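V-type ATP synthase alpha chain (Nanoarchaeum equitans Kin4-M, PDB 5BN3) is the A subunit of an archaeal V/A-type rotary ATPase complex, whose P-loop nucleotide-binding domain carries bound ADP in this structure. Local coordinates at residues 233-237 / 317-321; 237-243 / 276-280. One frame throughout, in Å; residues are numbered along the deposited sequence.

How the contacts relate
Both contacts belong to the nucleotide-binding domain and share helix 229-239, the helix that follows the P-loop, with Ala237 as their common residue. Contact 1 (233-237 with 317-321) lays the middle of that helix on strand 314-320 of the central sheet. Contact 2 (237-243 with 276-280) holds the helix's C-terminal end and the turn beyond it, and the centres of the two contacts are about 11 Å apart. The side chain of Asn233 in contact 1 is about 8 Å from the bound ADP and from a magnesium ion; that of Ser242 in contact 2 is about 5 Å from a magnesium ion. Along the chain, contact 2 nests within the loop closed by contact 1.

Contact 1 (233-237 / 317-321); sequences NQQIA and VNADS
Helix 233-237 runs nearly antiparallel to strand 317-320, their axes 161° apart and 9.2 Å from each other at closest approach, with the CA atoms of Asn233 and Asn318 the nearest pair. These two asparagines point toward one another and lie alongside each other, heading opposite ways, their amide planes almost perpendicular. ND2 of Asn318 donates to OD1 of Asn233 at 3.0 Å, the N-H...O angle being 151°; the donor lies somewhat tilted from the carbonyl plane. Asn318 turns CG away from its own carbonyl carbon and beside its backbone N (chi1 -57°), which carries the amide over to the helix. There CG2 of Ile236 approaches ND2 of Asn318 at 3.8 Å, and CB of Ala237 lies 4.0 Å from OD1 of Asn318. Alanine suits this place, because its small methyl fits beside the Asn318 amide. Asn233 uses both ends of its amide, since its ND2 is hydrogen-bonded to the backbone O of Lys229 one turn earlier. Beyond this pair, Asp320 sends OD2 to the hydroxyl of Thr230 in the P-loop. The chemistry is that of a buried amide pair unequally satisfied: Asn233 is bonded at both ends of its amide, Asn318 through ND2 only, whereas OD1 of Asn318, facing the Ala237 methyl, has no hydrogen-bonding partner in the model.

Contact 2 (237-243 / 276-280); sequences AKWADSD and LMYRT
Arg279 reaches from the 3-10 turn 276-279 into the bend that follows helix 229-239, where its guanidinium is gripped by backbone carbonyls. NH1 of Arg279 donates to O of Ala240 at 2.8 Å, nearly in line with that C=O bond and in the guanidinium plane, and also to O of Ser242 at 2.9 Å. NH2 of Arg279 bonds to O of Ala237 at 3.2 Å from above the carbonyl plane, with a weak second bond to O of Ala240; O of Lys238 is close by as well. A water completes the grip, accepting from NE of Arg279 and donating to O of Ala237 and to OG1 of Thr280. The arginine chain is extended from CG to NE after a first torsion of 75° that sets CG between backbone N and carbonyl carbon. Arginine suits this place, for its several N-H groups can serve carbonyls left over where a helix ends, and its positive charge probably interacts favourably with the helix's C-terminal dipole. Thr280 OG1 in turn donates to O of Leu276, which ties the turn together.

Both methyls of Leu276, CD1 and CD2, sit 3.4 Å from O of Lys238. Looser are the van der Waals contacts on the partly exposed side, where CD1 of Leu276 meets CB of Lys238 at 4.0 Å and CZ3 of Trp239 at 4.1 Å, the leucine and tryptophan side chains running roughly perpendicular. Their polar ends go elsewhere: Lys238 NZ to OE1 of Gln235, Trp239 NE1 to the hydroxyl of Ser499. Ala240 leaves helical geometry first, and an arginine guanidinium binds backbone carbonyls at the C-terminal end of helix 229-239 and in the loop leading to strand 244-250 of this P-loop fold.

Contact 1 (233-237 / 317-321)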
loop_
_atom_site.group_PDB
_atom_site.type_symbol
_atom_site.label_atom_id
_atom_site.label_comp_id
_atom_site.label_asym_id
_atom_site.label_seq_id
_atom_site.Cartn_x
_atom_site.Cartn_y
_atom_site.Cartn_z
ATOM N N ASN A 233 5.229 -10.547 30.803
ATOM C CA ASN A 233 6.327 -11.508 30.843
ATOM C C ASN A 233 7.041 -11.524 32.193
ATOM O O ASN A 233 7.445 -12.586 32.673
ATOM C CB ASN A 233 7.322 -11.245 29.708
ATOM C CG ASN A 233 6.971 -12.001 28.439
ATOM O OD1 ASN A 233 7.380 -13.150 28.253
ATOM N ND2 ASN A 233 6.212 -11.361 27.557
ATOM N N GLN A 234 7.190 -10.349 32.802
ATOM C CA GLN A 234 7.800 -10.244 34.126
ATOM C C GLN A 234 6.926 -10.889 35.197
ATOM O O GLN A 234 7.437 -11.494 36.137
ATOM C CB GLN A 234 8.085 -8.779 34.481
ATOM C CG GLN A 234 9.279 -8.175 33.745
ATOM C CD GLN A 234 9.501 -6.711 34.081
ATOM O OE1 GLN A 234 8.646 -6.061 34.685
ATOM N NE2 GLN A 234 10.656 -6.185 33.687
ATOM N N GLN A 235 5.611 -10.746 35.054
ATOM C CA GLN A 235 4.665 -11.401 35.957
ATOM C C GLN A 235 4.783 -12.913 35.867
ATOM O O GLN A 235 4.745 -13.609 36.879
ATOM C CB GLN A 235 3.229 -10.981 35.633
ATOM C CG GLN A 235 2.871 -9.588 36.112
ATOM C CD GLN A 235 3.058 -9.420 37.606
ATOM O OE1 GLN A 235 4.033 -8.819 38.058
ATOM N NE2 GLN A 235 2.119 -9.947 38.383
ATOM N N ILE A 236 4.912 -13.419 34.645
ATOM C CA ILE A 236 5.136 -14.842 34.439
ATOM C C ILE A 236 6.473 -15.246 35.060
ATOM O O ILE A 236 6.547 -16.231 35.783
ATOM C CB ILE A 236 5.110 -15.208 32.940
ATOM C CG1 ILE A 236 3.725 -14.922 32.350
ATOM C CG2 ILE A 236 5.477 -16.665 32.737
ATOM C CD1 ILE A 236 3.639 -15.128 30.851
ATOM N N ALA A 237 7.520 -14.471 34.796
ATOM C CA ALA A 237 8.835 -14.747 35.371
ATOM C C ALA A 237 8.803 -14.757 36.903
ATOM O O ALA A 237 9.555 -15.495 37.539
ATOM C CB ALA A 237 9.848 -13.740 34.865
ATOM N N VAL A 317 11.379 -19.957 29.406
ATOM C CA VAL A 317 12.141 -18.869 28.811
ATOM C C VAL A 317 11.192 -17.773 28.351
ATOM O O VAL A 317 10.263 -18.034 27.583
ATOM C CB VAL A 317 12.973 -19.347 27.604
ATOM C CG1 VAL A 317 13.504 -18.160 26.826
ATOM C CG2 VAL A 317 14.124 -20.214 28.063
ATOM N N ASN A 318 11.413 -16.557 28.841
ATOM C CA ASN A 318 10.683 -15.388 28.359
ATOM C C ASN A 318 11.594 -14.565 27.453
ATOM O O ASN A 318 12.681 -14.159 27.866
ATOM C CB ASN A 318 10.195 -14.520 29.525
ATOM C CG ASN A 318 9.323 -15.285 30.508
ATOM O OD1 ASN A 318 9.814 -15.831 31.496
ATOM N ND2 ASN A 318 8.021 -15.316 30.244
ATOM N N ALA A 319 11.159 -14.320 26.221
ATOM C CA ALA A 319 11.958 -13.542 25.275
ATOM C C ALA A 319 11.263 -12.234 24.901
ATOM O O ALA A 319 10.216 -12.244 24.253
ATOM C CB ALA A 319 12.258 -14.360 24.031
ATOM N N ASP A 320 11.868 -11.117 25.297
ATOM C CA ASP A 320 11.286 -9.789 25.125
ATOM C C ASP A 320 12.351 -8.853 24.551
ATOM O O ASP A 320 13.224 -8.399 25.286
ATOM C CB ASP A 320 10.813 -9.279 26.496
ATOM C CG ASP A 320 10.184 -7.897 26.438
ATOM O OD1 ASP A 320 9.710 -7.487 25.357
ATOM O OD2 ASP A 320 10.148 -7.218 27.489
ATOM N N SER A 321 12.300 -8.558 23.253
ATOM C CA SER A 321 11.251 -9.010 22.345
ATOM C C SER A 321 11.852 -9.656 21.095
ATOM O O SER A 321 12.928 -9.261 20.642
ATOM C CB SER A 321 10.376 -7.818 21.945
ATOM O OG SER A 321 9.786 -8.017 20.675
#

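Contact 2 (237-243 / 276-280)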
loop_
_atom_site.group_PDB
_atom_site.type_symbol
_atom_site.label_atom_id
_atom_site.label_comp_id
_atom_site.label_asym_id
_atom_site.label_seq_id
_atom_site.Cartn_x
_atom_site.Cartn_y
_atom_site.Cartn_z
ATOM N N ALA A 237 7.520 -14.471 34.796
ATOM C CA ALA A 237 8.835 -14.747 35.371
ATOM C C ALA A 237 8.803 -14.757 36.903
ATOM O O ALA A 237 9.555 -15.495 37.539
ATOM C CB ALA A 237 9.848 -13.740 34.865
ATOM N N LYS A 238 7.927 -13.941 37.487
ATOM C CA LYS A 238 7.775 -13.868 38.941
ATOM C C LYS A 238 7.096 -15.090 39.541
ATOM O O LYS A 238 7.646 -15.744 40.425
ATOM C CB LYS A 238 6.940 -12.643 39.333
ATOM C CG LYS A 238 7.688 -11.327 39.435
ATOM C CD LYS A 238 6.763 -10.260 40.015
ATOM C CE LYS A 238 7.187 -8.860 39.614
ATOM N NZ LYS A 238 6.174 -7.850 40.028
ATOM N N TRP A 239 5.889 -15.384 39.067
ATOM C CA TRP A 239 5.013 -16.329 39.762
ATOM C C TRP A 239 4.811 -17.685 39.089
ATOM O O TRP A 239 4.075 -18.521 39.611
ATOM C CB TRP A 239 3.638 -15.695 40.003
ATOM C CG TRP A 239 3.669 -14.325 40.627
ATOM C CD1 TRP A 239 3.033 -13.203 40.173
ATOM C CD2 TRP A 239 4.361 -13.936 41.823
ATOM N NE1 TRP A 239 3.288 -12.144 41.008
ATOM C CE2 TRP A 239 4.100 -12.566 42.029
ATOM C CE3 TRP A 239 5.173 -14.612 42.738
ATOM C CZ2 TRP A 239 4.626 -11.860 43.114
ATOM C CZ3 TRP A 239 5.694 -13.912 43.808
ATOM C CH2 TRP A 239 5.419 -12.552 43.989
ATOM N N ALA A 240 5.440 -17.909 37.939
ATOM C CA ALA A 240 5.232 -19.169 37.222
ATOM C C ALA A 240 5.643 -20.384 38.044
ATOM O O ALA A 240 6.652 -20.365 38.753
ATOM C CB ALA A 240 5.967 -19.173 35.896
ATOM N N ASP A 241 4.839 -21.438 37.945
ATOM C CA ASP A 241 5.157 -22.710 38.572
ATOM C C ASP A 241 6.271 -23.351 37.747
ATOM O O ASP A 241 6.015 -24.007 36.736
ATOM C CB ASP A 241 3.910 -23.592 38.601
ATOM C CG ASP A 241 4.056 -24.791 39.515
ATOM O OD1 ASP A 241 5.034 -24.843 40.291
ATOM O OD2 ASP A 241 3.182 -25.682 39.460
ATOM N N SER A 242 7.513 -23.137 38.174
ATOM C CA SER A 242 8.678 -23.553 37.397
ATOM C C SER A 242 9.909 -23.696 38.285
ATOM O O SER A 242 10.042 -22.991 39.288
ATOM C CB SER A 242 8.952 -22.531 36.287
ATOM O OG SER A 242 9.995 -22.962 35.430
ATOM N N ASP A 243 10.807 -24.605 37.914
ATOM C CA ASP A 243 12.060 -24.780 38.645
ATOM C C ASP A 243 13.040 -23.664 38.303
ATOM O O ASP A 243 13.710 -23.114 39.180
ATOM C CB ASP A 243 12.693 -26.133 38.309
ATOM C CG ASP A 243 11.843 -27.305 38.752
ATOM O OD1 ASP A 243 11.333 -27.276 39.893
ATOM O OD2 ASP A 243 11.679 -28.254 37.955
ATOM N N LEU A 276 12.907 -15.086 44.692
ATOM C CA LEU A 276 12.759 -15.390 43.271
ATOM C C LEU A 276 14.073 -15.384 42.499
ATOM O O LEU A 276 14.244 -16.148 41.550
ATOM C CB LEU A 276 11.784 -14.406 42.617
ATOM C CG LEU A 276 10.337 -14.421 43.109
ATOM C CD1 LEU A 276 9.477 -13.488 42.274
ATOM C CD2 LEU A 276 9.787 -15.824 43.056
ATOM N N MET A 277 14.997 -14.523 42.907
ATOM C CA MET A 277 16.256 -14.357 42.187
ATOM C C MET A 277 17.068 -15.652 42.082
ATOM O O MET A 277 17.751 -15.880 41.087
ATOM C CB MET A 277 17.092 -13.253 42.838
ATOM C CG MET A 277 18.063 -12.580 41.890
ATOM S SD MET A 277 17.212 -11.702 40.561
ATOM C CE MET A 277 18.195 -12.212 39.152
ATOM N N TYR A 278 16.975 -16.508 43.095
ATOM C CA TYR A 278 17.793 -17.718 43.137
ATOM C C TYR A 278 17.420 -18.771 42.085
ATOM O O TYR A 278 18.190 -19.699 41.842
ATOM C CB TYR A 278 17.775 -18.335 44.539
ATOM C CG TYR A 278 18.521 -17.545 45.586
ATOM C CD1 TYR A 278 19.524 -16.655 45.231
ATOM C CD2 TYR A 278 18.229 -17.700 46.934
ATOM C CE1 TYR A 278 20.210 -15.936 46.189
ATOM C CE2 TYR A 278 18.910 -16.984 47.899
ATOM C CZ TYR A 278 19.899 -16.103 47.518
ATOM O OH TYR A 278 20.586 -15.385 48.468
ATOM N N ARG A 279 16.246 -18.628 41.473
ATOM C CA ARG A 279 15.823 -19.529 40.397
ATOM C C ARG A 279 15.865 -18.829 39.042
ATOM O O ARG A 279 15.470 -19.401 38.025
ATOM C CB ARG A 279 14.403 -20.050 40.646
ATOM C CG ARG A 279 13.303 -19.023 40.360
ATOM C CD ARG A 279 11.928 -19.669 40.259
ATOM N NE ARG A 279 10.889 -18.702 39.899
ATOM C CZ ARG A 279 9.620 -19.017 39.663
ATOM N NH1 ARG A 279 9.223 -20.279 39.740
ATOM N NH2 ARG A 279 8.748 -18.073 39.342
ATOM N N THR A 280 16.362 -17.597 39.032
ATOM C CA THR A 280 16.288 -16.754 37.844
ATOM C C THR A 280 17.649 -16.496 37.192
ATOM O O THR A 280 18.644 -16.250 37.876
ATOM C CB THR A 280 15.622 -15.408 38.189
ATOM O OG1 THR A 280 14.355 -15.653 38.816
ATOM C CG2 THR A 280 15.409 -14.571 36.937
HETATM O O HOH W 1 11.567 -16.103 39.253
#